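Local coordinates for putative uncharacterized protein TTHB187 (Thermus thermophilus HB8, PDB 3SK9) that cuts single-stranded DNA with its metal-dependent HD nuclease domain, the N-terminal part of the CRISPR-associated nuclease-helicase Cas3, at residues Leu76-Gln84 against Glu162-Leu173. Residues are numbered along the deposited sequence; the frame is centred on the assembly and turned at random.
Sequences LGKASPVFQ and EDPLWKEARRWL
Pro81 lies over one face of the Trp166 indole, its CD 3.6 Å from the centroid of the five-membered ring and only 7° off the ring normal, a CH-pi contact in which the two side chains run past each other in opposite directions. Proline suits the place because its CD methylene, slightly polarised by the proline nitrogen, and its CG form a compact, rigid surface for an electron-rich indole. The wide indole can meet more than the proline: its six-membered ring lies against the backbone of Ala79 and Ser80, with Gln84 CG coming obliquely to its CH2; the Gln84 amide is itself tied down by NE2 to Lys78 O and by OE1 to the backbone N of Lys18. Beside the indole, Arg170 NH2 gives a bond of 2.9 Å to Ala79 O, nearly straight at 167° and in both the guanidinium and carbonyl planes, while NE adds a weak bond to the same oxygen. That carbonyl belongs to the centre of an inverse gamma turn in the loop that follows the metal-binding His74 and Asp75, the HD pair of this nuclease fold, and the bond joins the loop just after that pair to helix 165-181. Arg170 can do this while also gripping Glu162 end-on: NH1 meets OE1 on its syn lone pair, and Arg170 NH2 reaches Glu162 OE2 at 3.0 Å. With CG between the backbone N and carbonyl carbon (chi1 51°) and a bend at chi3, the Arg170 chain brings its guanidinium to both partners. Lys167 NZ takes the anti lone pair of OE1, probably helping to keep the carboxylate ionised, and Phe117 adds a cation-pi contact to Arg170. Farther along the helix the contact turns apolar: Leu173 CD1 lies 4.1 Å from Ala79 CB, a methyl small enough to let loop and helix come close, while the branched Leu76 brings CD1 to Leu173 CB at 4.2 Å.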
ATOM      1  N   LEU A  76       6.443   1.321   0.477  1.00 19.15           N
ATOM      2  CA  LEU A  76       7.164   2.094   1.473  1.00 17.92           C
ATOM      3  C   LEU A  76       8.666   1.695   1.515  1.00 22.01           C
ATOM      4  O   LEU A  76       9.549   2.523   1.818  1.00 22.46           O
ATOM      5  CB  LEU A  76       6.528   1.901   2.855  1.00 17.70           C
ATOM      6  CG  LEU A  76       7.230   2.711   3.940  1.00 20.29           C
ATOM      7  CD1 LEU A  76       7.051   4.199   3.628  1.00 22.76           C
ATOM      8  CD2 LEU A  76       6.645   2.364   5.351  1.00 22.63           C
ATOM      9  N   GLY A  77       8.958   0.450   1.147  1.00 19.02           N
ATOM     10  CA  GLY A  77      10.342  -0.021   1.059  1.00 21.69           C
ATOM     11  C   GLY A  77      11.254   0.808   0.138  1.00 19.98           C
ATOM     12  O   GLY A  77      12.473   0.739   0.263  1.00 22.47           O
ATOM     13  N   LYS A  78      10.662   1.578  -0.784  1.00 21.25           N
ATOM     14  CA  LYS A  78      11.457   2.451  -1.691  1.00 21.30           C
ATOM     15  C   LYS A  78      12.030   3.672  -0.997  1.00 20.66           C
ATOM     16  O   LYS A  78      12.885   4.377  -1.564  1.00 22.78           O
ATOM     17  CB  LYS A  78      10.627   2.880  -2.905  1.00 22.54           C
ATOM     18  CG  LYS A  78      10.386   1.733  -3.866  1.00 25.52           C
ATOM     19  CD  LYS A  78       9.796   2.226  -5.173  1.00 33.65           C
ATOM     20  CE  LYS A  78       9.360   1.089  -6.077  1.00 38.36           C
ATOM     21  NZ  LYS A  78       8.178   1.491  -6.890  1.00 46.12           N
ATOM     22  N   ALA A  79      11.568   3.919   0.221  1.00 20.94           N
ATOM     23  CA  ALA A  79      12.014   5.069   1.007  1.00 23.45           C
ATOM     24  C   ALA A  79      13.319   4.713   1.733  1.00 24.80           C
ATOM     25  O   ALA A  79      13.384   4.707   2.959  1.00 22.51           O
ATOM     26  CB  ALA A  79      10.954   5.478   2.010  1.00 24.89           C
ATOM     27  N   SER A  80      14.346   4.493   0.918  1.00 26.47           N
ATOM     28  CA  SER A  80      15.673   4.095   1.373  1.00 24.70           C
ATOM     29  C   SER A  80      16.685   4.529   0.294  1.00 31.47           C
ATOM     30  O   SER A  80      16.359   4.538  -0.888  1.00 26.85           O
ATOM     31  CB  SER A  80      15.683   2.572   1.514  1.00 24.00           C
ATOM     32  OG  SER A  80      17.034   2.111   1.684  1.00 38.76           O
ATOM     33  N   PRO A  81      17.931   4.850   0.685  1.00 28.62           N
ATOM     34  CA  PRO A  81      18.881   5.346  -0.332  1.00 29.14           C
ATOM     35  C   PRO A  81      19.142   4.299  -1.423  1.00 35.57           C
ATOM     36  O   PRO A  81      19.410   4.652  -2.552  1.00 36.17           O
ATOM     37  CB  PRO A  81      20.186   5.587   0.456  1.00 34.80           C
ATOM     38  CG  PRO A  81      19.845   5.581   1.889  1.00 37.07           C
ATOM     39  CD  PRO A  81      18.445   4.937   2.058  1.00 26.21           C
ATOM     40  N   VAL A  82      19.063   3.020  -1.068  1.00 32.57           N
ATOM     41  CA  VAL A  82      19.231   1.926  -2.005  1.00 30.25           C
ATOM     42  C   VAL A  82      18.356   2.064  -3.281  1.00 34.82           C
ATOM     43  O   VAL A  82      18.768   1.681  -4.381  1.00 39.01           O
ATOM     44  CB  VAL A  82      18.874   0.594  -1.294  1.00 35.78           C
ATOM     45  CG1 VAL A  82      18.653  -0.493  -2.287  1.00 41.54           C
ATOM     46  CG2 VAL A  82      19.967   0.225  -0.303  1.00 44.25           C
ATOM     47  N   PHE A  83      17.158   2.606  -3.141  1.00 26.26           N
ATOM     48  CA  PHE A  83      16.238   2.740  -4.293  1.00 25.02           C
ATOM     49  C   PHE A  83      16.090   4.187  -4.838  1.00 33.94           C
ATOM     50  O   PHE A  83      15.180   4.460  -5.611  1.00 33.94           O
ATOM     51  CB  PHE A  83      14.853   2.186  -3.908  1.00 26.06           C
ATOM     52  CG  PHE A  83      14.903   0.780  -3.383  1.00 27.19           C
ATOM     53  CD1 PHE A  83      14.822   0.532  -2.020  1.00 24.02           C
ATOM     54  CD2 PHE A  83      15.102  -0.291  -4.256  1.00 28.53           C
ATOM     55  CE1 PHE A  83      14.900  -0.757  -1.537  1.00 27.26           C
ATOM     56  CE2 PHE A  83      15.198  -1.589  -3.788  1.00 29.48           C
ATOM     57  CZ  PHE A  83      15.103  -1.832  -2.425  1.00 26.66           C
ATOM     58  N   GLN A  84      16.977   5.102  -4.441  1.00 24.52           N
ATOM     59  CA  GLN A  84      16.841   6.480  -4.837  1.00 24.73           C
ATOM     60  C   GLN A  84      18.191   6.910  -5.422  1.00 32.52           C
ATOM     61  O   GLN A  84      19.192   6.220  -5.250  1.00 35.72           O
ATOM     62  CB  GLN A  84      16.477   7.322  -3.616  1.00 25.16           C
ATOM     63  CG  GLN A  84      15.145   6.886  -2.953  1.00 24.39           C
ATOM     64  CD  GLN A  84      13.938   7.154  -3.856  1.00 23.51           C
ATOM     65  OE1 GLN A  84      13.971   8.069  -4.682  1.00 24.82           O
ATOM     66  NE2 GLN A  84      12.854   6.362  -3.688  1.00 22.71           N
ATOM     67  N   GLU A 162      22.647   3.822   6.637  1.00 44.64           N
ATOM     68  CA  GLU A 162      21.901   4.959   6.075  1.00 43.98           C
ATOM     69  C   GLU A 162      21.840   6.129   7.062  1.00 38.60           C
ATOM     70  O   GLU A 162      21.911   5.949   8.296  1.00 32.49           O
ATOM     71  CB  GLU A 162      20.469   4.549   5.672  1.00 42.98           C
ATOM     72  CG  GLU A 162      19.640   4.186   6.849  1.00 34.72           C
ATOM     73  CD  GLU A 162      18.193   3.762   6.516  1.00 38.23           C
ATOM     74  OE1 GLU A 162      17.438   3.645   7.495  1.00 31.84           O
ATOM     75  OE2 GLU A 162      17.812   3.566   5.327  1.00 33.91           O
ATOM     76  N   ASP A 163      21.696   7.326   6.508  1.00 34.85           N
ATOM     77  CA  ASP A 163      21.433   8.518   7.300  1.00 39.78           C
ATOM     78  C   ASP A 163      20.190   8.269   8.148  1.00 32.97           C
ATOM     79  O   ASP A 163      19.197   7.779   7.629  1.00 26.37           O
ATOM     80  CB  ASP A 163      21.208   9.700   6.368  1.00 46.84           C
ATOM     81  CG  ASP A 163      21.234  11.027   7.087  1.00 51.05           C
ATOM     82  OD1 ASP A 163      21.933  11.939   6.614  1.00 62.11           O
ATOM     83  OD2 ASP A 163      20.560  11.160   8.121  1.00 32.20           O
ATOM     84  N   PRO A 164      20.256   8.556   9.448  1.00 33.49           N
ATOM     85  CA  PRO A 164      19.147   8.354  10.408  1.00 34.67           C
ATOM     86  C   PRO A 164      17.833   9.079  10.058  1.00 30.25           C
ATOM     87  O   PRO A 164      16.740   8.652  10.461  1.00 30.87           O
ATOM     88  CB  PRO A 164      19.719   8.902  11.721  1.00 47.26           C
ATOM     89  CG  PRO A 164      21.184   8.804  11.564  1.00 54.76           C
ATOM     90  CD  PRO A 164      21.490   9.002  10.121  1.00 48.38           C
ATOM     91  N   LEU A 165      17.936  10.184   9.341  1.00 30.44           N
ATOM     92  CA  LEU A 165      16.758  10.936   8.886  1.00 27.19           C
ATOM     93  C   LEU A 165      15.795  10.057   8.040  1.00 28.25           C
ATOM     94  O   LEU A 165      14.582  10.276   8.031  1.00 27.95           O
ATOM     95  CB  LEU A 165      17.193  12.136   8.048  1.00 32.26           C
ATOM     96  CG  LEU A 165      16.199  13.303   7.965  1.00 45.17           C
ATOM     97  CD1 LEU A 165      15.942  13.860   9.340  1.00 49.55           C
ATOM     98  CD2 LEU A 165      16.717  14.394   7.023  1.00 49.17           C
ATOM     99  N   TRP A 166      16.340   9.074   7.334  1.00 26.86           N
ATOM    100  CA  TRP A 166      15.504   8.137   6.558  1.00 26.19           C
ATOM    101  C   TRP A 166      14.473   7.401   7.442  1.00 24.59           C
ATOM    102  O   TRP A 166      13.353   7.153   7.007  1.00 25.68           O
ATOM    103  CB  TRP A 166      16.370   7.121   5.786  1.00 28.62           C
ATOM    104  CG  TRP A 166      16.978   7.678   4.516  1.00 33.90           C
ATOM    105  CD1 TRP A 166      18.280   8.043   4.307  1.00 37.18           C
ATOM    106  CD2 TRP A 166      16.283   7.957   3.292  1.00 29.63           C
ATOM    107  NE1 TRP A 166      18.435   8.519   3.019  1.00 33.63           N
ATOM    108  CE2 TRP A 166      17.223   8.464   2.379  1.00 35.59           C
ATOM    109  CE3 TRP A 166      14.958   7.795   2.873  1.00 30.64           C
ATOM    110  CZ2 TRP A 166      16.879   8.815   1.079  1.00 37.89           C
ATOM    111  CZ3 TRP A 166      14.623   8.147   1.562  1.00 32.92           C
ATOM    112  CH2 TRP A 166      15.568   8.652   0.700  1.00 33.35           C
ATOM    113  N   LYS A 167      14.848   7.027   8.666  1.00 24.01           N
ATOM    114  CA  LYS A 167      13.908   6.307   9.526  1.00 29.29           C
ATOM    115  C   LYS A 167      12.773   7.252   9.886  1.00 25.81           C
ATOM    116  O   LYS A 167      11.608   6.855   9.986  1.00 26.01           O
ATOM    117  CB  LYS A 167      14.592   5.796  10.797  1.00 38.86           C
ATOM    118  CG  LYS A 167      15.723   4.810  10.534  1.00 51.08           C
ATOM    119  CD  LYS A 167      16.592   4.603  11.783  1.00 58.24           C
ATOM    120  CE  LYS A 167      17.517   3.390  11.627  1.00 59.42           C
ATOM    121  NZ  LYS A 167      18.340   3.408  10.382  1.00 49.60           N
ATOM    122  N   GLU A 168      13.110   8.513  10.084  1.00 23.42           N
ATOM    123  CA  GLU A 168      12.071   9.504  10.415  1.00 23.88           C
ATOM    124  C   GLU A 168      11.150   9.772   9.193  1.00 21.54           C
ATOM    125  O   GLU A 168       9.920   9.838   9.348  1.00 24.61           O
ATOM    126  CB  GLU A 168      12.705  10.788  10.933  1.00 36.97           C
ATOM    127  CG  GLU A 168      13.332  10.606  12.314  1.00 43.88           C
ATOM    128  CD  GLU A 168      14.195  11.790  12.724  1.00 75.72           C
ATOM    129  OE1 GLU A 168      13.670  12.761  13.304  1.00 82.70           O
ATOM    130  OE2 GLU A 168      15.414  11.752  12.461  1.00 89.14           O
ATOM    131  N   ALA A 169      11.746   9.927   8.004  1.00 20.47           N
ATOM    132  CA  ALA A 169      11.014  10.173   6.753  1.00 25.90           C
ATOM    133  C   ALA A 169       9.984   9.067   6.475  1.00 24.75           C
ATOM    134  O   ALA A 169       8.880   9.333   6.000  1.00 20.58           O
ATOM    135  CB  ALA A 169      11.982  10.280   5.549  1.00 22.04           C
ATOM    136  N   ARG A 170      10.352   7.824   6.758  1.00 21.62           N
ATOM    137  CA  ARG A 170       9.418   6.732   6.490  1.00 22.49           C
ATOM    138  C   ARG A 170       8.253   6.781   7.450  1.00 23.52           C
ATOM    139  O   ARG A 170       7.134   6.448   7.072  1.00 21.79           O
ATOM    140  CB  ARG A 170      10.113   5.346   6.431  1.00 29.04           C
ATOM    141  CG  ARG A 170      11.009   4.974   7.570  1.00 44.86           C
ATOM    142  CD  ARG A 170      11.773   3.658   7.274  1.00 33.46           C
ATOM    143  NE  ARG A 170      12.758   3.809   6.210  1.00 26.36           N
ATOM    144  CZ  ARG A 170      14.075   3.634   6.355  1.00 27.22           C
ATOM    145  NH1 ARG A 170      14.601   3.265   7.525  1.00 24.87           N
ATOM    146  NH2 ARG A 170      14.870   3.824   5.318  1.00 27.43           N
ATOM    147  N   ARG A 171       8.476   7.232   8.692  1.00 19.92           N
ATOM    148  CA  ARG A 171       7.336   7.351   9.597  1.00 20.65           C
ATOM    149  C   ARG A 171       6.428   8.497   9.159  1.00 23.16           C
ATOM    150  O   ARG A 171       5.178   8.397   9.216  1.00 19.01           O
ATOM    151  CB  ARG A 171       7.829   7.531  11.033  1.00 19.40           C
ATOM    152  CG  ARG A 171       8.689   6.278  11.470  1.00 29.03           C
ATOM    153  CD  ARG A 171       9.511   6.390  12.790  1.00 47.00           C
ATOM    154  NE  ARG A 171       9.868   5.046  13.310  1.00 39.66           N
ATOM    155  CZ  ARG A 171      10.685   4.175  12.700  1.00 49.40           C
ATOM    156  NH1 ARG A 171      11.272   4.471  11.527  1.00 42.83           N
ATOM    157  NH2 ARG A 171      10.916   2.985  13.250  1.00 43.95           N
ATOM    158  N   TRP A 172       7.058   9.577   8.678  1.00 21.91           N
ATOM    159  CA  TRP A 172       6.314  10.726   8.118  1.00 19.73           C
ATOM    160  C   TRP A 172       5.399  10.306   6.965  1.00 19.19           C
ATOM    161  O   TRP A 172       4.208  10.667   6.919  1.00 19.04           O
ATOM    162  CB  TRP A 172       7.304  11.803   7.645  1.00 22.60           C
ATOM    163  CG  TRP A 172       6.657  13.153   7.275  1.00 22.95           C
ATOM    164  CD1 TRP A 172       6.579  14.289   8.057  1.00 27.28           C
ATOM    165  CD2 TRP A 172       6.086  13.502   6.012  1.00 20.14           C
ATOM    166  NE1 TRP A 172       5.936  15.298   7.368  1.00 27.79           N
ATOM    167  CE2 TRP A 172       5.622  14.843   6.112  1.00 24.32           C
ATOM    168  CE3 TRP A 172       5.886  12.801   4.817  1.00 21.95           C
ATOM    169  CZ2 TRP A 172       4.985  15.494   5.049  1.00 25.30           C
ATOM    170  CZ3 TRP A 172       5.262  13.444   3.761  1.00 23.81           C
ATOM    171  CH2 TRP A 172       4.804  14.777   3.894  1.00 25.26           C
ATOM    172  N   LEU A 173       5.922   9.479   6.071  1.00 19.27           N
ATOM    173  CA  LEU A 173       5.115   9.043   4.929  1.00 18.82           C
ATOM    174  C   LEU A 173       3.905   8.187   5.350  1.00 22.52           C
ATOM    175  O   LEU A 173       2.781   8.362   4.859  1.00 19.53           O
ATOM    176  CB  LEU A 173       5.991   8.229   3.972  1.00 21.84           C
ATOM    177  CG  LEU A 173       6.937   9.049   3.102  1.00 21.09           C
ATOM    178  CD1 LEU A 173       7.935   8.173   2.485  1.00 21.85           C
ATOM    179  CD2 LEU A 173       6.167   9.859   2.007  1.00 20.75           C
TER